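Local coordinates for protein 5'-tyrosyl-DNA phosphodiesterase (Caenorhabditis elegans, PDB 4F1I) that belongs to the endonuclease/exonuclease/phosphatase family, with a DNase I-like alpha/beta-sandwich domain and a UBA-like domain on the same chain, at residues S121-N126 and A355-F360; F155-V160 and N230-S235; T302-K307 and G316-F321. One frame throughout, in Å; residues are numbered along the deposited sequence.

In the fold
The three contacts illustrate how a two-sheet sandwich is built. Contact 1 pairs strands 119-126 and 355-361 inside one mixed sheet. Contact 2 bridges from strand 153-159, the next strand of that sheet, to strand 224-232 of the second sheet, its centre about 14 Å from that of contact 1. Contact 3 pairs strand 303-304 with the start of strand 318-327 in the second sheet, centred about 17 Å from each of the others. Along the chain, contacts 2 and 3 follow one another within the long loop closed by contact 1. Contact 1 thus brings together chain parts far apart in sequence as neighbouring interior strands, and contact 2 joins the two sheets.

Contact 1 (S121-N126 and A355-F360); sequences SVMSWN and AINATF
Trp125 and Ala355 give this antiparallel pair its closest side-chain meeting: the methyl carbon Ala355 CB sits over one face of the indole, 3.4 Å from the centroid of its five-membered ring, in a CH-pi contact. Met123, modelled as selenomethionine, also reaches this methyl, its terminal CE 3.5 Å from Ala355 CB. It does so because CG stands opposite the backbone N (chi1 -164°) and the chain beyond is fully extended. Asn357 and Thr359 continue this face, with Thr359 OG1 3.7 Å from Ser121 CB, and helix 135-149 packs on it through Ile145 and Val142.

The reverse face carries Val122, Ser124, Ile356 and Ala358. Ile356 places CG1 between its own backbone N and carbonyl carbon (chi1 59°), which directs it against Ser124 CB at 3.6 Å. At the far end the Val122 methyl CG2 approaches the Phe360 ring at a slant, 4.1 Å from CE2, while that ring also meets Trp326 and Phe267 of the second sheet.

Beneath these side chains the backbone forms two hydrogen-bonded pairs: Val122 with Ala358, and Ser124 with Ile356, each exchanging two bonds. In the alternate positions CA-H groups lean on carbonyl oxygens, as Met123 CA does on Ile356 O at 3.2 Å.

Chemically, the pairing satisfies eight buried backbone N and O atoms with one another. Met123, Trp125 and Ala355 make the apolar part next to helix 135-149, and Ser121, Asn357 and Thr359 the polar, partly exposed end of the same face. The side of Val122, Ile356, Ala358 and Phe360 packs towards the second sheet, with Ser124 as its polar member, while the indole NE1 of Trp125 is satisfied separately by the carbonyl of His353.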
loop_
_atom_site.group_PDB
_atom_site.type_symbol
_atom_site.label_atom_id
_atom_site.label_comp_id
_atom_site.label_asym_id
_atom_site.label_seq_id
_atom_site.Cartn_x
_atom_site.Cartn_y
_atom_site.Cartn_z
ATOM N N SER A 121 0.408 5.396 25.780
ATOM C CA SER A 121 1.720 4.978 26.273
ATOM C C SER A 121 2.007 3.508 25.979
ATOM O O SER A 121 1.147 2.643 26.151
ATOM C CB SER A 121 1.857 5.261 27.768
ATOM O OG SER A 121 0.806 4.640 28.478
ATOM N N VAL A 122 3.229 3.247 25.531
ATOM C CA VAL A 122 3.701 1.900 25.246
ATOM C C VAL A 122 4.970 1.619 26.046
ATOM O O VAL A 122 5.924 2.399 26.019
ATOM C CB VAL A 122 4.015 1.712 23.747
ATOM C CG1 VAL A 122 4.353 0.260 23.463
ATOM C CG2 VAL A 122 2.838 2.162 22.893
HETATM N N MSE A 123 4.968 0.503 26.767
HETATM C CA MSE A 123 6.121 0.103 27.560
HETATM C C MSE A 123 6.665 -1.249 27.078
HETATM O O MSE A 123 5.901 -2.160 26.755
HETATM C CB MSE A 123 5.730 0.039 29.038
HETATM C CG MSE A 123 6.899 0.013 30.018
HETATM SE SE MSE A 123 6.246 -0.175 31.846
HETATM C CE MSE A 123 7.880 -0.035 32.847
ATOM N N SER A 124 7.985 -1.370 27.020
ATOM C CA SER A 124 8.612 -2.621 26.607
ATOM C C SER A 124 9.665 -3.038 27.625
ATOM O O SER A 124 10.499 -2.228 28.032
ATOM C CB SER A 124 9.243 -2.483 25.218
ATOM O OG SER A 124 9.647 -3.749 24.712
ATOM N N TRP A 125 9.619 -4.302 28.032
ATOM C CA TRP A 125 10.530 -4.803 29.054
ATOM C C TRP A 125 10.926 -6.257 28.831
ATOM O O TRP A 125 10.072 -7.143 28.796
ATOM C CB TRP A 125 9.904 -4.672 30.448
ATOM C CG TRP A 125 10.910 -4.494 31.542
ATOM C CD1 TRP A 125 12.269 -4.542 31.427
ATOM C CD2 TRP A 125 10.636 -4.208 32.919
ATOM N NE1 TRP A 125 12.861 -4.308 32.649
ATOM C CE2 TRP A 125 11.879 -4.098 33.580
ATOM C CE3 TRP A 125 9.459 -4.029 33.659
ATOM C CZ2 TRP A 125 11.978 -3.827 34.943
ATOM C CZ3 TRP A 125 9.560 -3.756 35.010
ATOM C CH2 TRP A 125 10.810 -3.658 35.640
ATOM N N ASN A 126 12.225 -6.491 28.676
ATOM C CA ASN A 126 12.774 -7.829 28.812
ATOM C C ASN A 126 12.970 -8.053 30.302
ATOM O O ASN A 126 13.822 -7.417 30.925
ATOM C CB ASN A 126 14.109 -7.957 28.066
ATOM C CG ASN A 126 14.669 -9.382 28.093
ATOM O OD1 ASN A 126 14.492 -10.115 29.067
ATOM N ND2 ASN A 126 15.343 -9.777 27.017
ATOM N N ALA A 355 13.388 -0.980 31.566
ATOM C CA ALA A 355 12.200 -0.936 30.736
ATOM C C ALA A 355 12.177 0.380 29.973
ATOM O O ALA A 355 12.638 1.404 30.481
ATOM C CB ALA A 355 10.959 -1.072 31.594
ATOM N N ILE A 356 11.668 0.356 28.746
ATOM C CA ILE A 356 11.472 1.601 28.009
ATOM C C ILE A 356 10.002 1.992 28.003
ATOM O O ILE A 356 9.123 1.149 27.852
ATOM C CB ILE A 356 12.022 1.547 26.570
ATOM C CG1 ILE A 356 11.348 0.433 25.765
ATOM C CG2 ILE A 356 13.519 1.354 26.595
ATOM C CD1 ILE A 356 11.681 0.465 24.281
ATOM N N ASN A 357 9.740 3.275 28.205
ATOM C CA ASN A 357 8.374 3.766 28.260
ATOM C C ASN A 357 8.210 4.997 27.383
ATOM O O ASN A 357 8.835 6.029 27.621
ATOM C CB ASN A 357 7.975 4.074 29.703
ATOM C CG ASN A 357 6.520 4.485 29.830
ATOM O OD1 ASN A 357 5.658 3.999 29.097
ATOM N ND2 ASN A 357 6.240 5.393 30.760
ATOM N N ALA A 358 7.373 4.877 26.361
ATOM C CA ALA A 358 7.170 5.973 25.425
ATOM C C ALA A 358 5.706 6.412 25.378
ATOM O O ALA A 358 4.809 5.592 25.240
ATOM C CB ALA A 358 7.662 5.572 24.031
ATOM N N THR A 359 5.473 7.712 25.508
ATOM C CA THR A 359 4.131 8.262 25.371
ATOM C C THR A 359 3.996 9.055 24.075
ATOM O O THR A 359 4.742 10.001 23.825
ATOM C CB THR A 359 3.756 9.152 26.562
ATOM O OG1 THR A 359 3.806 8.372 27.763
ATOM C CG2 THR A 359 2.353 9.708 26.387
ATOM N N PHE A 360 3.034 8.650 23.255
ATOM C CA PHE A 360 2.820 9.241 21.943
ATOM C C PHE A 360 1.603 10.145 21.970
ATOM O O PHE A 360 0.575 9.796 22.553
ATOM C CB PHE A 360 2.641 8.144 20.890
ATOM C CG PHE A 360 3.821 7.220 20.773
ATOM C CD1 PHE A 360 4.799 7.438 19.818
ATOM C CD2 PHE A 360 3.957 6.139 21.634
ATOM C CE1 PHE A 360 5.886 6.593 19.717
ATOM C CE2 PHE A 360 5.043 5.294 21.537
ATOM C CZ PHE A 360 6.008 5.518 20.576
#

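Contact 2 (F155-V160 and N230-S235); sequences FLQEVV and NTHLES
Strands 155-157 and 230-232 run nearly side by side, 20° apart in direction and with axes 7.4 Å apart; they lie in different sheets and meet mainly through side chains, Phe155 and Gln157 facing Asn230 and His232.

Asn230 is at the centre of the meeting. Its CB stands over the middle of the Phe155 ring, 3.8 Å from the centroid, and its amide is stacked on that ring with the planes only 17° apart. With CG opposite the backbone N (chi1 -179°), the amide stretches across the gap to the first strand. There OD1 accepts a hydrogen bond of 2.9 Å from Gln157 NE2, the two amide planes standing at a steep angle; the donor keeps OD1 close to its own amide plane. On the other branch, Asn230 ND2 makes a weak bond to the Leu156 carbonyl oxygen, 3.4 Å away.

Further along, where the first chain turns a corner at Glu158, the partner is His232. Glu158 CG comes to 3.5 Å from His232 CE1, and the carboxylate plane lies almost parallel to the imidazole, though Glu158 OE2 and His232 NE2 stay 4.2 Å apart. A water in the plane of the His232 ring, at its edge, lies 3.0 Å from ND1 and accepts a hydrogen bond of 2.8 Å from Glu158 N.

One bond therefore links the two buried amides, and the Asn230 amide is fixed in rotation by bonds at both branches and by the phenyl face. Asn230 ND2 has a second weak partner in Gln215, and Gln157 NE2 one in Ser124. These amide bonds and the Asn230-Phe155 stack join the two sheets, and at His232 the contact reaches a water and a bound glycerol, probably from the crystallisation liquor, which His232 NE2 and Ser235 OG both hold.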
loop_
_atom_site.group_PDB
_atom_site.type_symbol
_atom_site.label_atom_id
_atom_site.label_comp_id
_atom_site.label_asym_id
_atom_site.label_seq_id
_atom_site.Cartn_x
_atom_site.Cartn_y
_atom_site.Cartn_z
ATOM N N PHE A 155 4.828 -4.475 26.176
ATOM C CA PHE A 155 5.534 -5.588 25.547
ATOM C C PHE A 155 6.449 -6.219 26.584
ATOM O O PHE A 155 7.234 -5.523 27.228
ATOM C CB PHE A 155 6.416 -5.118 24.383
ATOM C CG PHE A 155 5.659 -4.631 23.179
ATOM C CD1 PHE A 155 4.281 -4.728 23.109
ATOM C CD2 PHE A 155 6.341 -4.075 22.107
ATOM C CE1 PHE A 155 3.596 -4.272 21.996
ATOM C CE2 PHE A 155 5.663 -3.623 20.986
ATOM C CZ PHE A 155 4.287 -3.721 20.932
ATOM N N LEU A 156 6.356 -7.535 26.736
ATOM C CA LEU A 156 7.270 -8.270 27.604
ATOM C C LEU A 156 8.083 -9.296 26.818
ATOM O O LEU A 156 7.559 -9.965 25.929
ATOM C CB LEU A 156 6.497 -8.978 28.718
ATOM C CG LEU A 156 5.711 -8.117 29.711
ATOM C CD1 LEU A 156 5.033 -9.019 30.737
ATOM C CD2 LEU A 156 6.610 -7.073 30.394
ATOM N N GLN A 157 9.365 -9.418 27.151
ATOM C CA GLN A 157 10.200 -10.480 26.587
ATOM C C GLN A 157 10.777 -11.355 27.701
ATOM O O GLN A 157 10.868 -10.928 28.854
ATOM C CB GLN A 157 11.326 -9.909 25.716
ATOM C CG GLN A 157 10.857 -9.041 24.554
ATOM C CD GLN A 157 10.560 -7.604 24.968
ATOM O OE1 GLN A 157 11.289 -7.006 25.764
ATOM N NE2 GLN A 157 9.477 -7.050 24.437
ATOM N N GLU A 158 11.168 -12.574 27.337
ATOM C CA GLU A 158 11.713 -13.556 28.274
ATOM C C GLU A 158 10.766 -13.859 29.425
ATOM O O GLU A 158 11.173 -13.888 30.587
ATOM C CB GLU A 158 13.082 -13.134 28.812
ATOM C CG GLU A 158 14.211 -13.293 27.817
ATOM C CD GLU A 158 15.575 -13.284 28.480
ATOM O OE1 GLU A 158 15.685 -13.759 29.634
ATOM O OE2 GLU A 158 16.538 -12.799 27.849
ATOM N N VAL A 159 9.500 -14.073 29.092
ATOM C CA VAL A 159 8.523 -14.531 30.061
ATOM C C VAL A 159 8.623 -16.049 30.188
ATOM O O VAL A 159 8.654 -16.762 29.184
ATOM C CB VAL A 159 7.090 -14.159 29.632
ATOM C CG1 VAL A 159 6.096 -14.558 30.708
ATOM C CG2 VAL A 159 6.993 -12.671 29.326
ATOM N N VAL A 160 8.690 -16.540 31.421
ATOM C CA VAL A 160 8.724 -17.978 31.659
ATOM C C VAL A 160 7.504 -18.422 32.458
ATOM O O VAL A 160 6.852 -17.609 33.116
ATOM C CB VAL A 160 10.013 -18.411 32.395
ATOM C CG1 VAL A 160 11.241 -18.043 31.569
ATOM C CG2 VAL A 160 10.083 -17.781 33.777
ATOM N N ASN A 230 5.602 -7.203 18.579
ATOM C CA ASN A 230 6.536 -7.456 19.667
ATOM C C ASN A 230 7.485 -8.602 19.333
ATOM O O ASN A 230 7.058 -9.673 18.891
ATOM C CB ASN A 230 5.757 -7.771 20.949
ATOM C CG ASN A 230 6.661 -8.035 22.138
ATOM O OD1 ASN A 230 7.797 -7.567 22.187
ATOM N ND2 ASN A 230 6.153 -8.785 23.113
ATOM N N THR A 231 8.776 -8.384 19.543
ATOM C CA THR A 231 9.744 -9.421 19.227
ATOM C C THR A 231 10.999 -9.376 20.094
ATOM O O THR A 231 11.334 -8.352 20.687
ATOM C CB THR A 231 10.153 -9.383 17.736
ATOM O OG1 THR A 231 10.853 -10.584 17.400
ATOM C CG2 THR A 231 11.041 -8.188 17.458
ATOM N N HIS A 232 11.670 -10.518 20.163
ATOM C CA HIS A 232 12.940 -10.651 20.861
ATOM C C HIS A 232 13.936 -11.210 19.850
ATOM O O HIS A 232 14.084 -12.421 19.721
ATOM C CB HIS A 232 12.774 -11.600 22.055
ATOM C CG HIS A 232 14.001 -11.723 22.902
ATOM N ND1 HIS A 232 14.072 -12.612 23.974
ATOM C CD2 HIS A 232 15.188 -11.094 22.870
ATOM C CE1 HIS A 232 15.253 -12.511 24.536
ATOM N NE2 HIS A 232 15.962 -11.596 23.895
ATOM N N LEU A 233 14.601 -10.324 19.114
ATOM C CA LEU A 233 15.494 -10.755 18.041
ATOM C C LEU A 233 16.672 -11.559 18.570
ATOM O O LEU A 233 17.035 -11.440 19.742
ATOM C CB LEU A 233 15.991 -9.562 17.221
ATOM C CG LEU A 233 14.931 -8.740 16.480
ATOM C CD1 LEU A 233 15.590 -7.696 15.575
ATOM C CD2 LEU A 233 13.988 -9.631 15.691
ATOM N N GLU A 234 17.257 -12.371 17.692
ATOM C CA GLU A 234 18.343 -13.286 18.044
ATOM C C GLU A 234 19.435 -12.613 18.869
ATOM O O GLU A 234 19.923 -11.538 18.520
ATOM C CB GLU A 234 18.946 -13.898 16.777
ATOM C CG GLU A 234 19.489 -15.308 16.957
ATOM C CD GLU A 234 18.399 -16.363 16.926
ATOM O OE1 GLU A 234 17.232 -16.008 16.660
ATOM O OE2 GLU A 234 18.707 -17.550 17.162
ATOM N N SER A 235 19.815 -13.260 19.967
ATOM C CA SER A 235 20.759 -12.685 20.922
ATOM C C SER A 235 22.231 -12.830 20.517
ATOM O O SER A 235 22.577 -13.645 19.665
ATOM C CB SER A 235 20.545 -13.317 22.299
ATOM O OG SER A 235 19.161 -13.402 22.605
HETATM O O HOH W 1 11.433 -13.828 24.854
#

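Contact 3 (T302-K307 and G316-F321); sequences TWDTFK and GAKMRF
The torsions of Trp303 and Phe306 send their rings to opposite ends of segment 316-321: Trp303 CG stands across from its backbone N (chi1 -167°), setting the indole beside Phe321, whereas Phe306 CG lies across from its carbonyl carbon (chi1 -62°), bringing the phenyl over Gly316. Trp303 and Phe321 point the same way, with their planes 34° apart, and Trp303 CB is 3.8 Å from Phe321 CD2. Further out on the indole, CZ3 touches the methyl Ala317 CB at 4.1 Å.

Phe306 covers the backbone of Gly316, whose CA sits 3.6 Å from the ring centroid in a CH-pi contact. With no side chain, Gly316 lets the ring lie directly against its backbone. At the edge of the same ring lies Asp304 OD1, which weakly accepts from Phe306 N. Asp304 and Lys318 run alongside one another, OD1 being 3.5 Å from Lys318 CB, but the lysine chain extends onward and its charged end does not meet the carboxylate.

The backbone pairing is antiparallel and interrupted by a classic beta bulge: Thr302 N and Trp303 N both donate to Met319 O, at 3.1 Å and 3.3 Å, so one carbonyl answers two residues. Met319 N returns a bond to Trp303 O, and Thr305 N closes the far end on Ala317 O at 2.7 Å.

The second subunit also packs here, its Ile27 against Trp303 and Ala317 and its Val25 against Met319, and Lys318 makes backbone hydrogen bonds with it. In the fold this two-stranded pairing adds the short strand 303-304 to strand 318-327 of the second sheet. Arg320 reaches strand 287-288 through a salt bridge to Asp288, and Trp303 NE1 is held by Asp352, just before strand 355-361 of the other sheet.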
loop_
_atom_site.group_PDB
_atom_site.type_symbol
_atom_site.label_atom_id
_atom_site.label_comp_id
_atom_site.label_asym_id
_atom_site.label_seq_id
_atom_site.Cartn_x
_atom_site.Cartn_y
_atom_site.Cartn_z
ATOM N N THR A 302 19.639 0.692 27.539
ATOM C CA THR A 302 18.588 -0.091 28.173
ATOM C C THR A 302 19.143 -1.362 28.810
ATOM O O THR A 302 18.455 -2.046 29.568
ATOM C CB THR A 302 17.513 -0.471 27.147
ATOM O OG1 THR A 302 18.063 -1.386 26.188
ATOM C CG2 THR A 302 17.039 0.773 26.422
ATOM N N TRP A 303 20.393 -1.669 28.486
ATOM C CA TRP A 303 21.093 -2.809 29.056
ATOM C C TRP A 303 22.489 -2.331 29.432
ATOM O O TRP A 303 23.380 -2.276 28.590
ATOM C CB TRP A 303 21.165 -3.948 28.039
ATOM C CG TRP A 303 21.583 -5.269 28.612
ATOM C CD1 TRP A 303 20.795 -6.152 29.288
ATOM C CD2 TRP A 303 22.882 -5.868 28.536
ATOM N NE1 TRP A 303 21.524 -7.261 29.648
ATOM C CE2 TRP A 303 22.810 -7.110 29.199
ATOM C CE3 TRP A 303 24.102 -5.472 27.978
ATOM C CZ2 TRP A 303 23.910 -7.961 29.319
ATOM C CZ3 TRP A 303 25.189 -6.316 28.093
ATOM C CH2 TRP A 303 25.087 -7.546 28.761
ATOM N N ASP A 304 22.661 -1.962 30.698
ATOM C CA ASP A 304 23.881 -1.301 31.153
ATOM C C ASP A 304 24.546 -2.071 32.299
ATOM O O ASP A 304 24.088 -2.036 33.440
ATOM C CB ASP A 304 23.556 0.133 31.591
ATOM C CG ASP A 304 24.792 0.993 31.762
ATOM O OD1 ASP A 304 25.914 0.445 31.765
ATOM O OD2 ASP A 304 24.645 2.227 31.898
ATOM N N THR A 305 25.638 -2.754 31.983
ATOM C CA THR A 305 26.366 -3.554 32.966
ATOM C C THR A 305 27.150 -2.695 33.973
ATOM O O THR A 305 27.419 -3.125 35.099
ATOM C CB THR A 305 27.242 -4.605 32.240
ATOM O OG1 THR A 305 26.476 -5.806 32.087
ATOM C CG2 THR A 305 28.522 -4.916 32.990
ATOM N N PHE A 306 27.475 -1.466 33.578
ATOM C CA PHE A 306 28.090 -0.507 34.490
ATOM C C PHE A 306 27.128 -0.117 35.607
ATOM O O PHE A 306 27.549 0.174 36.726
ATOM C CB PHE A 306 28.495 0.765 33.750
ATOM C CG PHE A 306 29.524 0.557 32.682
ATOM C CD1 PHE A 306 29.141 0.354 31.368
ATOM C CD2 PHE A 306 30.876 0.587 32.986
ATOM C CE1 PHE A 306 30.085 0.176 30.376
ATOM C CE2 PHE A 306 31.827 0.410 32.000
ATOM C CZ PHE A 306 31.431 0.203 30.694
ATOM N N LYS A 307 25.836 -0.100 35.292
ATOM C CA LYS A 307 24.831 0.439 36.202
ATOM C C LYS A 307 23.926 -0.636 36.792
ATOM O O LYS A 307 23.390 -0.474 37.887
ATOM C CB LYS A 307 23.984 1.489 35.480
ATOM C CG LYS A 307 24.701 2.800 35.235
ATOM C CD LYS A 307 24.925 3.532 36.542
ATOM C CE LYS A 307 25.592 4.880 36.321
ATOM N NZ LYS A 307 26.950 4.733 35.730
ATOM N N GLY A 316 32.659 -3.533 31.958
ATOM C CA GLY A 316 31.303 -3.077 31.750
ATOM C C GLY A 316 30.912 -3.152 30.287
ATOM O O GLY A 316 31.764 -3.142 29.399
ATOM N N ALA A 317 29.612 -3.236 30.040
ATOM C CA ALA A 317 29.080 -3.213 28.687
ATOM C C ALA A 317 27.758 -2.457 28.703
ATOM O O ALA A 317 27.036 -2.486 29.699
ATOM C CB ALA A 317 28.879 -4.630 28.173
ATOM N N LYS A 318 27.444 -1.764 27.615
ATOM C CA LYS A 318 26.168 -1.060 27.532
ATOM C C LYS A 318 25.668 -0.922 26.102
ATOM O O LYS A 318 26.441 -0.665 25.180
ATOM C CB LYS A 318 26.223 0.297 28.243
ATOM C CG LYS A 318 27.245 1.268 27.706
ATOM C CD LYS A 318 27.249 2.529 28.552
ATOM C CE LYS A 318 28.198 3.572 28.001
ATOM N NZ LYS A 318 28.214 4.783 28.869
HETATM N N MSE A 319 24.363 -1.106 25.935
HETATM C CA MSE A 319 23.754 -1.182 24.617
HETATM C C MSE A 319 22.338 -0.620 24.628
HETATM O O MSE A 319 21.659 -0.627 25.656
HETATM C CB MSE A 319 23.709 -2.640 24.152
HETATM C CG MSE A 319 25.063 -3.222 23.761
HETATM SE SE MSE A 319 25.584 -2.666 21.966
HETATM C CE MSE A 319 27.467 -3.048 22.053
ATOM N N ARG A 320 21.898 -0.128 23.474
ATOM C CA ARG A 320 20.497 0.222 23.277
ATOM C C ARG A 320 19.793 -0.964 22.614
ATOM O O ARG A 320 19.384 -0.901 21.453
ATOM C CB ARG A 320 20.355 1.496 22.438
ATOM C CG ARG A 320 18.939 2.074 22.428
ATOM C CD ARG A 320 18.921 3.561 22.096
ATOM N NE ARG A 320 19.172 3.824 20.680
ATOM C CZ ARG A 320 18.223 3.853 19.747
ATOM N NH1 ARG A 320 16.958 3.628 20.078
ATOM N NH2 ARG A 320 18.535 4.105 18.483
ATOM N N PHE A 321 19.680 -2.054 23.366
ATOM C CA PHE A 321 19.097 -3.294 22.865
ATOM C C PHE A 321 17.598 -3.173 22.635
ATOM O O PHE A 321 17.054 -3.751 21.695
ATOM C CB PHE A 321 19.345 -4.433 23.857
ATOM C CG PHE A 321 20.696 -5.075 23.728
ATOM C CD1 PHE A 321 21.468 -4.885 22.594
ATOM C CD2 PHE A 321 21.189 -5.882 24.740
ATOM C CE1 PHE A 321 22.704 -5.488 22.470
ATOM C CE2 PHE A 321 22.424 -6.486 24.625
ATOM C CZ PHE A 321 23.186 -6.287 23.490
#